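Probable outer membrane protein (Pseudomonas aeruginosa, PDB 3DWO) probably carries long-chain fatty acids and other hydrophobic compounds across the outer membrane as a beta-barrel channel of the FadL family. Local coordinates at residues Gly376-Ala381 / Gln404-Val409; Thr336-Val341 / Ala358-Pro363. All coordinates share one frame; numbering follows the deposited sequence.

Contact 1 of 2, residues Gly376-Ala381 / Gln404-Val409; sequences GDRYFA and QFVKEV. With C8E ((hydroxyethyloxy)tri(ethyloxy)octane), chain F; C8E ((hydroxyethyloxy)tri(ethyloxy)octane), chain E.
Two neighbouring wall strands of the FadL-type beta barrel, the arms of the hairpin 378-388/395-411, meet here where Arg378, Tyr379 and Phe380 pair antiparallel with Val406, Phe405 and Gln404. Tyr379 and Phe405 form the hydrogen-bonded pair, Phe405 N reaching Tyr379 O at 2.9 Å. Beyond the regular ladder, Lys407 N still bonds Asp377 O at 3.2 Å. One face of the pairing carries Phe380, Gln404, Arg378 and Val406 and is covered in part by Trp13 of helix 10-14. On it, Gln404 CG lies beside its own backbone N (chi1 -62°), which puts it over the centre of the Phe380 ring as a CH-pi contact, 3.7 Å from the centroid; the bend at chi2 then turns the amide, its plane 59° from that of the ring. Arg378 and Val406 run side by side, CG to CG2 3.7 Å; the guanidinium goes on to a salt bridge with Asp375, while the glycol part of one detergent molecule crosses one of its faces. The other face presents Tyr379 and Phe405, where a second detergent reaches from one ring to the other. Its C2 stands over the Phe405 ring, offset toward the rim, and its C11 over a face of the Tyr379 ring. At the edge of the Phe405 ring, CE1 meets the methyl of Ala381, CB to CE1 4.1 Å.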
loop_
_atom_site.group_PDB
_atom_site.type_symbol
_atom_site.label_atom_id
_atom_site.label_comp_id
_atom_site.label_asym_id
_atom_site.label_seq_id
_atom_site.Cartn_x
_atom_site.Cartn_y
_atom_site.Cartn_z
ATOM N N GLY A 376 4.297 -5.150 10.082
ATOM C CA GLY A 376 5.632 -5.504 10.516
ATOM C C GLY A 376 6.243 -6.349 9.423
ATOM O O GLY A 376 5.613 -6.561 8.377
ATOM N N ASP A 377 7.464 -6.822 9.640
ATOM C CA ASP A 377 8.126 -7.649 8.642
ATOM C C ASP A 377 7.214 -8.826 8.302
ATOM O O ASP A 377 6.512 -9.335 9.174
ATOM C CB ASP A 377 9.466 -8.152 9.181
ATOM C CG ASP A 377 10.458 -7.028 9.420
ATOM O OD1 ASP A 377 10.262 -5.932 8.851
ATOM O OD2 ASP A 377 11.442 -7.242 10.160
ATOM N N ARG A 378 7.206 -9.246 7.039
ATOM C CA ARG A 378 6.362 -10.369 6.634
ATOM C C ARG A 378 7.157 -11.492 5.990
ATOM O O ARG A 378 8.212 -11.271 5.394
ATOM C CB ARG A 378 5.299 -9.955 5.605
ATOM C CG ARG A 378 4.473 -8.721 5.905
ATOM C CD ARG A 378 5.177 -7.458 5.449
ATOM N NE ARG A 378 4.264 -6.321 5.422
ATOM C CZ ARG A 378 3.323 -6.143 4.500
ATOM N NH1 ARG A 378 3.174 -7.026 3.523
ATOM N NH2 ARG A 378 2.525 -5.086 4.556
ATOM N N TYR A 379 6.635 -12.705 6.124
ATOM C CA TYR A 379 7.223 -13.869 5.486
ATOM C C TYR A 379 6.134 -14.295 4.507
ATOM O O TYR A 379 4.972 -14.427 4.892
ATOM C CB TYR A 379 7.478 -15.003 6.480
ATOM C CG TYR A 379 8.855 -15.012 7.102
ATOM C CD1 TYR A 379 9.986 -14.687 6.353
ATOM C CD2 TYR A 379 9.032 -15.394 8.430
ATOM C CE1 TYR A 379 11.258 -14.739 6.915
ATOM C CE2 TYR A 379 10.298 -15.452 9.001
ATOM C CZ TYR A 379 11.405 -15.123 8.241
ATOM O OH TYR A 379 12.654 -15.173 8.815
ATOM N N PHE A 380 6.496 -14.483 3.246
ATOM C CA PHE A 380 5.527 -14.897 2.240
ATOM C C PHE A 380 5.776 -16.350 1.842
ATOM O O PHE A 380 6.918 -16.744 1.585
ATOM C CB PHE A 380 5.569 -14.166 0.864
ATOM C CG PHE A 380 5.046 -12.827 0.858
ATOM C CD1 PHE A 380 4.143 -12.436 -0.127
ATOM C CD2 PHE A 380 5.516 -11.868 1.751
ATOM C CE1 PHE A 380 3.713 -11.110 -0.222
ATOM C CE2 PHE A 380 5.091 -10.539 1.664
ATOM C CZ PHE A 380 4.187 -10.160 0.674
ATOM N N ALA A 381 4.708 -17.141 1.810
ATOM C CA ALA A 381 4.785 -18.547 1.417
ATOM C C ALA A 381 3.765 -18.755 0.301
ATOM O O ALA A 381 2.566 -18.571 0.515
ATOM C CB ALA A 381 4.462 -19.450 2.609
ATOM N N GLN A 404 0.678 -14.699 3.995
ATOM C CA GLN A 404 1.635 -13.734 4.504
ATOM C C GLN A 404 1.602 -13.758 6.023
ATOM O O GLN A 404 0.577 -13.444 6.638
ATOM C CB GLN A 404 1.310 -12.321 4.010
ATOM C CG GLN A 404 1.359 -12.130 2.494
ATOM C CD GLN A 404 0.141 -12.694 1.780
ATOM O OE1 GLN A 404 -0.997 -12.420 2.165
ATOM N NE2 GLN A 404 0.375 -13.479 0.730
ATOM N N PHE A 405 2.721 -14.152 6.621
ATOM C CA PHE A 405 2.835 -14.197 8.068
ATOM C C PHE A 405 3.491 -12.896 8.498
ATOM O O PHE A 405 4.656 -12.649 8.190
ATOM C CB PHE A 405 3.700 -15.378 8.521
ATOM C CG PHE A 405 3.215 -16.714 8.034
ATOM C CD1 PHE A 405 3.613 -17.204 6.790
ATOM C CD2 PHE A 405 2.355 -17.484 8.816
ATOM C CE1 PHE A 405 3.161 -18.445 6.332
ATOM C CE2 PHE A 405 1.899 -18.723 8.370
ATOM C CZ PHE A 405 2.301 -19.205 7.128
ATOM N N VAL A 406 2.734 -12.066 9.205
ATOM C CA VAL A 406 3.224 -10.778 9.674
ATOM C C VAL A 406 3.542 -10.891 11.153
ATOM O O VAL A 406 2.755 -11.438 11.916
ATOM C CB VAL A 406 2.154 -9.680 9.484
ATOM C CG1 VAL A 406 2.735 -8.314 9.814
ATOM C CG2 VAL A 406 1.627 -9.716 8.058
ATOM N N LYS A 407 4.696 -10.387 11.565
ATOM C CA LYS A 407 5.041 -10.471 12.973
ATOM C C LYS A 407 4.191 -9.491 13.771
ATOM O O LYS A 407 3.802 -8.432 13.276
ATOM C CB LYS A 407 6.525 -10.166 13.198
ATOM C CG LYS A 407 6.933 -8.750 12.862
ATOM C CD LYS A 407 8.029 -8.258 13.812
ATOM C CE LYS A 407 9.262 -9.155 13.786
ATOM N NZ LYS A 407 10.301 -8.686 14.751
ATOM N N GLU A 408 3.890 -9.869 15.004
ATOM C CA GLU A 408 3.107 -9.033 15.897
ATOM C C GLU A 408 3.971 -7.817 16.232
ATOM O O GLU A 408 5.132 -7.961 16.629
ATOM C CB GLU A 408 2.773 -9.825 17.159
ATOM C CG GLU A 408 1.963 -9.077 18.190
ATOM C CD GLU A 408 1.653 -9.941 19.391
ATOM O OE1 GLU A 408 0.932 -10.950 19.231
ATOM O OE2 GLU A 408 2.140 -9.621 20.493
ATOM N N VAL A 409 3.417 -6.622 16.059
ATOM C CA VAL A 409 4.170 -5.406 16.335
ATOM C C VAL A 409 3.543 -4.535 17.399
ATOM O O VAL A 409 2.338 -4.584 17.634
ATOM C CB VAL A 409 4.337 -4.537 15.068
ATOM C CG1 VAL A 409 5.426 -5.113 14.178
ATOM C CG2 VAL A 409 3.003 -4.460 14.315
HETATM C C2 C8E F . 5.970 -18.729 9.680
HETATM C C3 C8E F . 6.721 -18.337 10.873
HETATM C C4 C8E F . 5.963 -17.283 11.538
HETATM C C5 C8E F . 6.879 -16.142 11.851
HETATM C C6 C8E F . 6.164 -14.866 11.885
HETATM C C7 C8E F . 6.570 -14.287 10.607
HETATM C C8 C8E F . 6.933 -12.856 10.764
HETATM O O9 C8E F . 8.043 -12.194 10.164
HETATM C C10 C8E F . 9.350 -12.646 10.468
HETATM C C11 C8E F . 10.292 -11.779 9.681
HETATM C C1 C8E E . -8.912 -1.354 -1.985
HETATM C C2 C8E E . -7.946 -1.710 -0.955
HETATM C C3 C8E E . -6.585 -1.906 -1.447
HETATM C C4 C8E E . -6.388 -3.332 -1.633
HETATM C C5 C8E E . -5.070 -3.706 -1.080
HETATM C C6 C8E E . -4.646 -4.972 -1.634
HETATM C C7 C8E E . -3.507 -5.249 -0.784
HETATM C C8 C8E E . -3.561 -6.665 -0.399
HETATM O O9 C8E E . -2.493 -7.470 0.049
HETATM C C10 C8E E . -1.374 -7.682 -0.787
HETATM C C11 C8E E . -0.466 -8.559 0.019
HETATM O O12 C8E E . -0.142 -7.945 1.282
HETATM C C13 C8E E . 0.440 -8.836 2.275
HETATM C C14 C8E E . 0.285 -8.714 3.824
HETATM O O15 C8E E . -0.895 -8.549 4.662
HETATM C C16 C8E E . -1.191 -7.152 4.866
HETATM C C17 C8E E . -0.517 -6.529 6.099
HETATM O O18 C8E E . -1.237 -6.183 7.299
HETATM C C19 C8E E . -1.742 -4.818 7.267
HETATM C C20 C8E E . -1.233 -3.679 8.223
HETATM O O21 C8E E . -0.361 -2.678 7.689
#

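Contact 2 of 2, residues Thr336-Val341 / Ala358-Pro363; sequences TWTLAV and AYDQTP. With C8E ((hydroxyethyloxy)tri(ethyloxy)octane), chain K.
Gln361 sets its CG beside its own backbone N (chi1 -64°) and then runs extended (chi2 -175°), which lays its amide alongside Trp337 and brings OE1 within 3.0 Å of Trp337 N. That bond is bent, 138° at the hydrogen, and the donor is tilted from the amide carbonyl plane. The backbone answers with a straighter one, Gln361 N to Trp337 O at 3.1 Å, so Gln361 grips both polar backbone atoms of Trp337 just past the end of strand 351-360. Further along this barrel hairpin, Leu339 and Tyr359 make the hydrogen-bonded antiparallel pair, with Tyr359 N 2.6 Å from Leu339 O. Ala340 and Ala358 face each other in the next pair, CB to CB 3.5 Å. On that same side of the sheet, Thr338 and Asp360 lie side by side, but the angle is poor for a bond between hydroxyl and carboxylate. On the opposite side a C8E tail lies against Trp337: its C4 is 3.7 Å from Trp337 CG, over one face of the indole, and Trp308 meets that ring from strand 300-309. A glutamine amide thus stands in for a backbone carbonyl, prolonging the ladder where the strand gives way to loop.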
loop_
_atom_site.group_PDB
_atom_site.type_symbol
_atom_site.label_atom_id
_atom_site.label_comp_id
_atom_site.label_asym_id
_atom_site.label_seq_id
_atom_site.Cartn_x
_atom_site.Cartn_y
_atom_site.Cartn_z
ATOM N N THR A 336 13.519 -0.029 2.610
ATOM C CA THR A 336 13.315 -1.439 2.881
ATOM C C THR A 336 13.858 -2.417 1.836
ATOM O O THR A 336 14.180 -2.035 0.709
ATOM C CB THR A 336 11.815 -1.692 3.056
ATOM O OG1 THR A 336 11.610 -2.984 3.632
ATOM C CG2 THR A 336 11.116 -1.627 1.714
ATOM N N TRP A 337 13.953 -3.683 2.232
ATOM C CA TRP A 337 14.425 -4.749 1.356
ATOM C C TRP A 337 13.387 -5.857 1.343
ATOM O O TRP A 337 12.693 -6.080 2.332
ATOM C CB TRP A 337 15.751 -5.352 1.851
ATOM C CG TRP A 337 16.979 -4.546 1.546
ATOM C CD1 TRP A 337 17.632 -3.694 2.389
ATOM C CD2 TRP A 337 17.692 -4.508 0.305
ATOM N NE1 TRP A 337 18.709 -3.125 1.750
ATOM C CE2 TRP A 337 18.768 -3.608 0.468
ATOM C CE3 TRP A 337 17.525 -5.146 -0.932
ATOM C CZ2 TRP A 337 19.673 -3.328 -0.558
ATOM C CZ3 TRP A 337 18.421 -4.868 -1.953
ATOM C CH2 TRP A 337 19.484 -3.966 -1.760
ATOM N N THR A 338 13.284 -6.546 0.217
ATOM C CA THR A 338 12.367 -7.662 0.087
ATOM C C THR A 338 13.097 -8.709 -0.754
ATOM O O THR A 338 13.438 -8.475 -1.913
ATOM C CB THR A 338 11.011 -7.217 -0.555
ATOM O OG1 THR A 338 10.240 -8.369 -0.930
ATOM C CG2 THR A 338 11.246 -6.347 -1.749
ATOM N N LEU A 339 13.374 -9.854 -0.138
ATOM C CA LEU A 339 14.088 -10.929 -0.807
ATOM C C LEU A 339 13.158 -12.110 -1.041
ATOM O O LEU A 339 12.383 -12.487 -0.164
ATOM C CB LEU A 339 15.281 -11.369 0.044
ATOM C CG LEU A 339 16.101 -10.239 0.671
ATOM C CD1 LEU A 339 17.136 -10.823 1.620
ATOM C CD2 LEU A 339 16.764 -9.415 -0.415
ATOM N N ALA A 340 13.241 -12.690 -2.232
ATOM C CA ALA A 340 12.396 -13.820 -2.578
ATOM C C ALA A 340 13.177 -14.865 -3.357
ATOM O O ALA A 340 14.134 -14.555 -4.064
ATOM C CB ALA A 340 11.206 -13.346 -3.403
ATOM N N VAL A 341 12.762 -16.114 -3.214
ATOM C CA VAL A 341 13.396 -17.201 -3.926
ATOM C C VAL A 341 12.313 -18.226 -4.190
ATOM O O VAL A 341 11.503 -18.524 -3.316
ATOM C CB VAL A 341 14.538 -17.835 -3.105
ATOM C CG1 VAL A 341 14.013 -18.321 -1.760
ATOM C CG2 VAL A 341 15.154 -18.984 -3.889
ATOM N N ALA A 358 9.280 -15.491 0.524
ATOM C CA ALA A 358 9.916 -14.185 0.478
ATOM C C ALA A 358 9.952 -13.526 1.848
ATOM O O ALA A 358 9.154 -13.837 2.728
ATOM C CB ALA A 358 9.179 -13.284 -0.527
ATOM N N TYR A 359 10.912 -12.631 2.027
ATOM C CA TYR A 359 11.046 -11.891 3.267
ATOM C C TYR A 359 10.838 -10.439 2.878
ATOM O O TYR A 359 11.523 -9.925 1.999
ATOM C CB TYR A 359 12.429 -12.096 3.877
ATOM C CG TYR A 359 12.768 -11.074 4.933
ATOM C CD1 TYR A 359 13.728 -10.092 4.692
ATOM C CD2 TYR A 359 12.098 -11.055 6.153
ATOM C CE1 TYR A 359 14.012 -9.114 5.637
ATOM C CE2 TYR A 359 12.376 -10.076 7.110
ATOM C CZ TYR A 359 13.333 -9.109 6.841
ATOM O OH TYR A 359 13.602 -8.124 7.766
ATOM N N ASP A 360 9.888 -9.785 3.534
ATOM C CA ASP A 360 9.556 -8.407 3.215
ATOM C C ASP A 360 9.571 -7.503 4.447
ATOM O O ASP A 360 8.744 -7.656 5.342
ATOM C CB ASP A 360 8.180 -8.395 2.547
ATOM C CG ASP A 360 7.848 -7.073 1.903
ATOM O OD1 ASP A 360 8.730 -6.480 1.247
ATOM O OD2 ASP A 360 6.689 -6.636 2.041
ATOM N N GLN A 361 10.512 -6.560 4.482
ATOM C CA GLN A 361 10.633 -5.642 5.614
ATOM C C GLN A 361 9.589 -4.542 5.599
ATOM O O GLN A 361 9.286 -3.979 4.550
ATOM C CB GLN A 361 11.995 -4.950 5.626
ATOM C CG GLN A 361 13.191 -5.828 5.825
ATOM C CD GLN A 361 14.451 -5.002 5.939
ATOM O OE1 GLN A 361 14.654 -4.059 5.175
ATOM N NE2 GLN A 361 15.306 -5.349 6.893
ATOM N N THR A 362 9.062 -4.220 6.775
ATOM C CA THR A 362 8.083 -3.154 6.885
ATOM C C THR A 362 8.847 -1.841 6.984
ATOM O O THR A 362 9.913 -1.786 7.596
ATOM C CB THR A 362 7.229 -3.303 8.150
ATOM O OG1 THR A 362 6.297 -2.217 8.219
ATOM C CG2 THR A 362 8.115 -3.287 9.403
ATOM N N PRO A 363 8.328 -0.772 6.359
ATOM C CA PRO A 363 8.990 0.536 6.407
ATOM C C PRO A 363 8.588 1.315 7.662
ATOM O O PRO A 363 9.153 2.369 7.963
ATOM C CB PRO A 363 8.509 1.210 5.127
ATOM C CG PRO A 363 7.109 0.696 5.013
ATOM C CD PRO A 363 7.270 -0.781 5.330
HETATM C C1 C8E K . 18.285 -7.615 5.903
HETATM C C2 C8E K . 18.591 -7.800 4.490
HETATM C C3 C8E K . 19.816 -7.138 4.040
HETATM C C4 C8E K . 19.657 -6.865 2.623
HETATM C C5 C8E K . 20.880 -7.291 1.900
HETATM C C6 C8E K . 20.521 -8.060 0.721
HETATM C C7 C8E K . 21.340 -7.393 -0.276
HETATM C C8 C8E K . 21.036 -7.964 -1.600
#

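How the contacts relate
Contacts 1 and 2 are successive hairpin pairings in the same barrel wall, joined because strands 351-360 and 378-388 are neighbours: Phe380 N lies 2.8 Å from Ala358 O and Arg378 N 2.8 Å from Asp360 O, both probable hydrogen bonds. Each is partly buried. The face with Phe380, Arg378 and Asp360 meets Trp13 of helix 10-14 and Ala1, consistent with the barrel interior; the face with Tyr379, Phe405, Trp337 and Tyr359, met by detergent, is probably the membrane side. Contact 1 relies more on side-chain packing and has detergent on both faces, whereas a side-chain amide extends the backbone ladder in contact 2. Asp377 bridges them, accepting a hydrogen bond from Thr362 N.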